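Local coordinates for putative 2OG-Fe(II) oxygenase family protein (Caulobacter crescentus CB15, PDB 3OOX) that probably acts as an iron(II)- and 2-oxoglutarate-dependent oxygenase that may form ethylene and oxidise L-arginine, at residues A[13-18]-A[142-147]; A[149-152]-A[156-159]. One frame throughout, in Å; residues are numbered along the deposited sequence.

Contact 1. Residues A[13-18]-A[142-147]; sequences SLYAKD and GGKVLE. With EDO (1,2-ethanediol), chain E.
Tyr15, on the short helix 13-17, reaches across to Lys144 and Glu147, one turn apart on helix 127-152. The tight part lies round the far end of its ring. Tyr15 OH donates a hydrogen bond of 2.7 Å to Glu147 OE2. The oxygen sits at the ring edge, in the ring plane, and is met on its syn side, 27° out of the carboxylate plane. Ring and carboxylate planes stand 83° apart. With chi1 at 174°, the Tyr15 ring swings out opposite the backbone N, toward its partners. Beside the bond, Tyr15 CE1 packs on Lys144 CB at 3.7 Å. The lysine chain runs on across the ring, with CD over one face.

The looser side is filled by 1,2-ethanediol, probably from the crystallisation liquor. Lys144 NZ donates hydrogen bonds to both its oxygens, O1 and O2, each at 3.0 Å. The diol C1 lies 3.6 Å from Tyr15 CE2, and Asp42 OD2 is also hydrogen-bonded to the diol. Glu147 OE1 forms a salt bridge with Arg157. The carboxylate is thus shared between a phenol and a guanidinium group. This probably favours its charged form. The phenol bond links helix 13-17 to helix 127-152 at the surface.

Contact 2. Residues A[149-152]-A[156-159]; sequences IATY and ERDF. With EDO (1,2-ethanediol), chain J.
A type I beta turn, Glu156 to Phe159, lies against the last turn of helix 127-152. Ala150 and Thr151 meet it from the helix. Ala150 CB is directed toward the turn and lies 3.4 Å from Glu156 O. That oxygen also accepts the bond that closes the turn, from Phe159 N at 2.9 Å. Arg157 O is a little farther from the same methyl group, at 3.8 Å. On the apolar side, Ala150 CB touches Phe159 CB at 4.0 Å. The Phe159 ring then leads away to Leu238, Tyr275 and Leu280.

Thr151 makes the second touch. Its OG1 lies 3.8 Å from Arg157 CB, and the two side chains pass at a slant. Thr151 OG1 also makes a weak hydrogen bond to Glu147 O, one turn back in the helix. Arg157 leaves its backbone with CG trans to N (chi1 -180°), and the chain stays extended to NE. The guanidinium group is thereby carried past Thr151 to a salt bridge with Glu147 and a cation-pi contact with Phe19.

The outer side of the turn holds a 1,2-ethanediol, probably from the crystallisation liquor. Its O1 donates to Asp158 OD1 at 2.7 Å, and its O2 donates to Asp158 O at 2.8 Å. The touches between helix and turn are all van der Waals contacts, with a small alanine under the turn carbonyls. The arrangement is that of a helix-to-helix connection: the chain turns back between Tyr152 and Glu156, and the type I turn 156-159 then packs on the helix end and leads on to helix 161-164.

How the contacts relate
Both contacts are surface contacts, and both use helix 127-152. None of the touching residues of contact 1 is buried, while Ala150 in contact 2 is. Contact 1 joins this helix to a distant one near the N-terminus. Contact 2 joins its last turn to the loop that follows directly. The first combines a hydrogen bond to a carboxylate with a lysine chain packed on the ring, whereas the second relies on a methyl group and a threonine packed against a turn. They meet where Glu147 OE1 and Arg157 NE form a salt bridge of 2.8 Å. Arg157 NH2 also packs near Tyr15 OH, at 3.3 Å. Two helices and a turn therefore come together round one carboxylate.

Contact 1. Residues A[13-18]-A[142-147]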
ATOM      1  N   SER A  13      17.592 -10.886   1.662  1.00 25.65           N
ATOM      2  CA  SER A  13      19.018 -11.188   1.456  1.00 26.61           C
ATOM      3  C   SER A  13      19.230 -11.921   0.115  1.00 25.98           C
ATOM      4  O   SER A  13      20.314 -11.839  -0.490  1.00 25.08           O
ATOM      5  CB  SER A  13      19.555 -11.999   2.645  1.00 27.10           C
ATOM      6  OG  SER A  13      18.993 -13.292   2.656  1.00 29.08           O
ATOM      7  N   LEU A  14      18.196 -12.613  -0.368  1.00 24.73           N
ATOM      8  CA  LEU A  14      18.259 -13.321  -1.625  1.00 23.18           C
ATOM      9  C   LEU A  14      18.278 -12.397  -2.842  1.00 22.49           C
ATOM     10  O   LEU A  14      18.670 -12.827  -3.920  1.00 22.68           O
ATOM     11  CB  LEU A  14      17.115 -14.336  -1.768  1.00 23.58           C
ATOM     12  CG  LEU A  14      17.109 -15.453  -0.715  1.00 26.00           C
ATOM     13  CD1 LEU A  14      15.833 -16.282  -0.880  1.00 30.47           C
ATOM     14  CD2 LEU A  14      18.347 -16.378  -0.707  1.00 25.54           C
ATOM     15  N   TYR A  15      17.827 -11.150  -2.694  1.00 22.60           N
ATOM     16  CA  TYR A  15      17.820 -10.211  -3.815  1.00 23.76           C
ATOM     17  C   TYR A  15      19.227 -10.088  -4.420  1.00 22.31           C
ATOM     18  O   TYR A  15      19.364 -10.168  -5.634  1.00 21.54           O
ATOM     19  CB  TYR A  15      17.263  -8.859  -3.356  1.00 22.45           C
ATOM     20  CG  TYR A  15      17.347  -7.751  -4.394  1.00 21.02           C
ATOM     21  CD1 TYR A  15      16.319  -7.536  -5.297  1.00 20.59           C
ATOM     22  CD2 TYR A  15      18.451  -6.910  -4.441  1.00 23.25           C
ATOM     23  CE1 TYR A  15      16.412  -6.492  -6.255  1.00 21.68           C
ATOM     24  CE2 TYR A  15      18.539  -5.875  -5.355  1.00 26.01           C
ATOM     25  CZ  TYR A  15      17.533  -5.670  -6.260  1.00 22.74           C
ATOM     26  OH  TYR A  15      17.671  -4.637  -7.195  1.00 22.77           O
ATOM     27  N   ALA A  16      20.243  -9.945  -3.571  1.00 23.04           N
ATOM     28  CA  ALA A  16      21.654  -9.934  -3.998  1.00 23.08           C
ATOM     29  C   ALA A  16      22.231 -11.344  -4.088  1.00 25.18           C
ATOM     30  O   ALA A  16      22.974 -11.645  -5.025  1.00 23.60           O
ATOM     31  CB  ALA A  16      22.498  -9.077  -3.039  1.00 24.60           C
ATOM     32  N   LYS A  17      21.929 -12.216  -3.110  1.00 24.21           N
ATOM     33  CA  LYS A  17      22.622 -13.501  -3.059  1.00 25.30           C
ATOM     34  C   LYS A  17      22.178 -14.502  -4.122  1.00 24.62           C
ATOM     35  O   LYS A  17      22.982 -15.331  -4.579  1.00 26.41           O
ATOM     36  CB  LYS A  17      22.490 -14.177  -1.680  1.00 27.08           C
ATOM     37  CG  LYS A  17      23.286 -13.556  -0.574  1.00 31.44           C
ATOM     38  CD  LYS A  17      23.024 -14.321   0.743  1.00 39.53           C
ATOM     39  CE  LYS A  17      23.729 -13.657   1.926  1.00 46.62           C
ATOM     40  NZ  LYS A  17      23.237 -14.169   3.257  1.00 44.61           N
ATOM     41  N   ASP A  18      20.899 -14.469  -4.492  1.00 24.15           N
ATOM     42  CA  ASP A  18      20.334 -15.438  -5.415  1.00 24.11           C
ATOM     43  C   ASP A  18      19.035 -14.874  -5.977  1.00 24.38           C
ATOM     44  O   ASP A  18      17.943 -15.321  -5.611  1.00 23.22           O
ATOM     45  CB  ASP A  18      20.062 -16.767  -4.703  1.00 25.39           C
ATOM     46  CG  ASP A  18      19.708 -17.906  -5.672  1.00 30.77           C
ATOM     47  OD1 ASP A  18      19.465 -17.680  -6.878  1.00 26.25           O
ATOM     48  OD2 ASP A  18      19.680 -19.066  -5.219  1.00 29.85           O
ATOM     49  N   GLY A 142       9.855  -0.958  -3.280  1.00 15.62           N
ATOM     50  CA  GLY A 142       8.839  -1.370  -4.244  1.00 17.48           C
ATOM     51  C   GLY A 142       9.404  -1.625  -5.635  1.00 17.38           C
ATOM     52  O   GLY A 142       9.039  -2.592  -6.299  1.00 18.56           O
ATOM     53  N   GLY A 143      10.337  -0.774  -6.034  1.00 17.47           N
ATOM     54  CA  GLY A 143      11.047  -0.983  -7.306  1.00 19.41           C
ATOM     55  C   GLY A 143      11.791  -2.310  -7.342  1.00 18.05           C
ATOM     56  O   GLY A 143      11.787  -2.989  -8.360  1.00 17.94           O
ATOM     57  N   LYS A 144      12.466  -2.667  -6.245  1.00 16.68           N
ATOM     58  CA  LYS A 144      13.211  -3.916  -6.161  1.00 17.56           C
ATOM     59  C   LYS A 144      12.280  -5.132  -6.190  1.00 18.03           C
ATOM     60  O   LYS A 144      12.557  -6.141  -6.828  1.00 19.38           O
ATOM     61  CB  LYS A 144      14.129  -3.890  -4.930  1.00 17.92           C
ATOM     62  CG  LYS A 144      15.204  -2.800  -5.025  1.00 20.80           C
ATOM     63  CD  LYS A 144      16.066  -2.576  -3.788  1.00 24.46           C
ATOM     64  CE  LYS A 144      16.732  -1.182  -3.863  1.00 27.88           C
ATOM     65  NZ  LYS A 144      17.513  -0.910  -2.642  1.00 31.41           N
ATOM     66  N   VAL A 145      11.144  -5.030  -5.503  1.00 17.65           N
ATOM     67  CA  VAL A 145      10.115  -6.059  -5.552  1.00 17.69           C
ATOM     68  C   VAL A 145       9.562  -6.210  -6.974  1.00 18.31           C
ATOM     69  O   VAL A 145       9.329  -7.321  -7.461  1.00 20.07           O
ATOM     70  CB  VAL A 145       8.985  -5.720  -4.527  1.00 18.97           C
ATOM     71  CG1 VAL A 145       7.797  -6.639  -4.713  1.00 20.14           C
ATOM     72  CG2 VAL A 145       9.559  -5.796  -3.089  1.00 20.34           C
ATOM     73  N   LEU A 146       9.385  -5.095  -7.666  1.00 16.90           N
ATOM     74  CA  LEU A 146       8.897  -5.131  -9.028  1.00 18.17           C
ATOM     75  C   LEU A 146       9.915  -5.781  -9.965  1.00 19.67           C
ATOM     76  O   LEU A 146       9.532  -6.431 -10.939  1.00 17.90           O
ATOM     77  CB  LEU A 146       8.482  -3.737  -9.521  1.00 17.45           C
ATOM     78  CG  LEU A 146       7.127  -3.308  -8.951  1.00 17.37           C
ATOM     79  CD1 LEU A 146       6.998  -1.778  -9.114  1.00 17.99           C
ATOM     80  CD2 LEU A 146       5.955  -4.047  -9.603  1.00 20.18           C
ATOM     81  N   GLU A 147      11.199  -5.593  -9.682  1.00 18.62           N
ATOM     82  CA  GLU A 147      12.213  -6.359 -10.453  1.00 17.37           C
ATOM     83  C   GLU A 147      11.996  -7.870 -10.360  1.00 20.35           C
ATOM     84  O   GLU A 147      12.126  -8.578 -11.350  1.00 19.81           O
ATOM     85  CB  GLU A 147      13.614  -6.026  -9.990  1.00 17.68           C
ATOM     86  CG  GLU A 147      14.117  -4.632 -10.288  1.00 18.99           C
ATOM     87  CD  GLU A 147      15.495  -4.416  -9.676  1.00 25.52           C
ATOM     88  OE1 GLU A 147      16.494  -4.922 -10.246  1.00 25.96           O
ATOM     89  OE2 GLU A 147      15.595  -3.770  -8.620  1.00 25.24           O
TER
HETATM   90  C1  EDO E 320      20.136  -3.205  -3.536  1.00 31.34           C
HETATM   91  O1  EDO E 320      20.262  -1.781  -3.627  1.00 41.87           O
HETATM   92  C2  EDO E 320      20.195  -3.634  -2.077  1.00 36.97           C
HETATM   93  O2  EDO E 320      19.051  -3.102  -1.376  1.00 31.29           O

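Contact 2. Residues A[149-152]-A[156-159]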
ATOM      1  N   ILE A 149       9.148  -9.354  -9.557  1.00 20.91           N
ATOM      2  CA  ILE A 149       7.899  -9.631 -10.277  1.00 19.34           C
ATOM      3  C   ILE A 149       8.125  -9.714 -11.802  1.00 19.62           C
ATOM      4  O   ILE A 149       7.628 -10.631 -12.466  1.00 19.84           O
ATOM      5  CB  ILE A 149       6.799  -8.602  -9.907  1.00 17.97           C
ATOM      6  CG1 ILE A 149       6.384  -8.807  -8.435  1.00 18.93           C
ATOM      7  CG2 ILE A 149       5.623  -8.735 -10.841  1.00 17.69           C
ATOM      8  CD1 ILE A 149       5.492  -7.680  -7.921  1.00 19.71           C
ATOM      9  N   ALA A 150       8.873  -8.766 -12.339  1.00 19.59           N
ATOM     10  CA  ALA A 150       9.230  -8.758 -13.781  1.00 20.44           C
ATOM     11  C   ALA A 150       9.944 -10.055 -14.207  1.00 21.70           C
ATOM     12  O   ALA A 150       9.534 -10.720 -15.162  1.00 22.75           O
ATOM     13  CB  ALA A 150      10.069  -7.527 -14.090  1.00 19.06           C
ATOM     14  N   THR A 151      10.947 -10.456 -13.433  1.00 20.62           N
ATOM     15  CA  THR A 151      11.668 -11.698 -13.727  1.00 22.25           C
ATOM     16  C   THR A 151      10.738 -12.921 -13.616  1.00 24.87           C
ATOM     17  O   THR A 151      10.787 -13.836 -14.441  1.00 24.61           O
ATOM     18  CB  THR A 151      12.897 -11.793 -12.821  1.00 21.26           C
ATOM     19  OG1 THR A 151      13.800 -10.736 -13.184  1.00 24.53           O
ATOM     20  CG2 THR A 151      13.581 -13.146 -12.939  1.00 24.40           C
ATOM     21  N   TYR A 152       9.860 -12.935 -12.618  1.00 21.30           N
ATOM     22  CA  TYR A 152       8.913 -14.032 -12.451  1.00 21.80           C
ATOM     23  C   TYR A 152       8.004 -14.169 -13.666  1.00 21.18           C
ATOM     24  O   TYR A 152       7.707 -15.306 -14.128  1.00 23.31           O
ATOM     25  CB  TYR A 152       8.088 -13.833 -11.183  1.00 21.79           C
ATOM     26  CG  TYR A 152       7.084 -14.926 -10.931  1.00 21.96           C
ATOM     27  CD1 TYR A 152       7.484 -16.177 -10.458  1.00 27.54           C
ATOM     28  CD2 TYR A 152       5.721 -14.706 -11.178  1.00 21.46           C
ATOM     29  CE1 TYR A 152       6.562 -17.174 -10.219  1.00 26.67           C
ATOM     30  CE2 TYR A 152       4.800 -15.687 -10.922  1.00 22.84           C
ATOM     31  CZ  TYR A 152       5.230 -16.935 -10.453  1.00 27.47           C
ATOM     32  OH  TYR A 152       4.317 -17.936 -10.214  1.00 29.30           O
ATOM     33  N   GLU A 156      12.017  -8.555 -18.970  1.00 23.94           N
ATOM     34  CA  GLU A 156      13.269  -7.886 -18.610  1.00 24.72           C
ATOM     35  C   GLU A 156      13.228  -7.479 -17.138  1.00 24.28           C
ATOM     36  O   GLU A 156      12.202  -7.001 -16.654  1.00 21.32           O
ATOM     37  CB  GLU A 156      13.513  -6.649 -19.476  1.00 27.32           C
ATOM     38  CG  GLU A 156      13.810  -6.983 -20.911  1.00 31.58           C
ATOM     39  CD  GLU A 156      15.112  -7.739 -21.090  1.00 42.43           C
ATOM     40  OE1 GLU A 156      16.138  -7.282 -20.540  1.00 36.57           O
ATOM     41  OE2 GLU A 156      15.104  -8.786 -21.781  1.00 47.13           O
ATOM     42  N   ARG A 157      14.334  -7.678 -16.425  1.00 23.92           N
ATOM     43  CA  ARG A 157      14.374  -7.374 -14.985  1.00 22.22           C
ATOM     44  C   ARG A 157      13.977  -5.932 -14.667  1.00 21.93           C
ATOM     45  O   ARG A 157      13.384  -5.670 -13.628  1.00 19.58           O
ATOM     46  CB  ARG A 157      15.759  -7.691 -14.403  1.00 22.46           C
ATOM     47  CG  ARG A 157      15.885  -7.413 -12.923  1.00 21.75           C
ATOM     48  CD  ARG A 157      17.206  -7.944 -12.374  1.00 22.56           C
ATOM     49  NE  ARG A 157      17.464  -7.425 -11.049  1.00 22.56           N
ATOM     50  CZ  ARG A 157      18.409  -7.850 -10.232  1.00 23.60           C
ATOM     51  NH1 ARG A 157      19.208  -8.854 -10.581  1.00 23.94           N
ATOM     52  NH2 ARG A 157      18.555  -7.262  -9.063  1.00 24.59           N
ATOM     53  N   ASP A 158      14.363  -5.001 -15.532  1.00 21.85           N
ATOM     54  CA  ASP A 158      14.048  -3.583 -15.370  1.00 21.22           C
ATOM     55  C   ASP A 158      12.745  -3.134 -16.037  1.00 17.46           C
ATOM     56  O   ASP A 158      12.513  -1.928 -16.141  1.00 19.35           O
ATOM     57  CB  ASP A 158      15.198  -2.686 -15.836  1.00 21.61           C
ATOM     58  CG  ASP A 158      15.442  -2.745 -17.330  1.00 26.28           C
ATOM     59  OD1 ASP A 158      14.854  -3.617 -18.019  1.00 25.24           O
ATOM     60  OD2 ASP A 158      16.265  -1.934 -17.822  1.00 28.05           O
ATOM     61  N   PHE A 159      11.891  -4.082 -16.407  1.00 18.95           N
ATOM     62  CA  PHE A 159      10.627  -3.763 -17.106  1.00 18.66           C
ATOM     63  C   PHE A 159       9.840  -2.634 -16.463  1.00 17.68           C
ATOM     64  O   PHE A 159       9.277  -1.770 -17.167  1.00 18.75           O
ATOM     65  CB  PHE A 159       9.749  -5.010 -17.215  1.00 19.88           C
ATOM     66  CG  PHE A 159       8.408  -4.774 -17.832  1.00 20.72           C
ATOM     67  CD1 PHE A 159       7.308  -4.382 -17.048  1.00 20.44           C
ATOM     68  CD2 PHE A 159       8.213  -4.936 -19.190  1.00 21.75           C
ATOM     69  CE1 PHE A 159       6.063  -4.162 -17.638  1.00 22.00           C
ATOM     70  CE2 PHE A 159       6.971  -4.710 -19.759  1.00 23.52           C
ATOM     71  CZ  PHE A 159       5.906  -4.313 -18.976  1.00 24.64           C
TER
HETATM   72  C1  EDO J 326      12.822  -2.009 -20.399  1.00 34.18           C
HETATM   73  O1  EDO J 326      12.811  -3.274 -19.743  1.00 35.07           O
HETATM   74  C2  EDO J 326      12.312  -0.939 -19.449  1.00 27.70           C
HETATM   75  O2  EDO J 326      13.337  -0.591 -18.508  1.00 31.17           O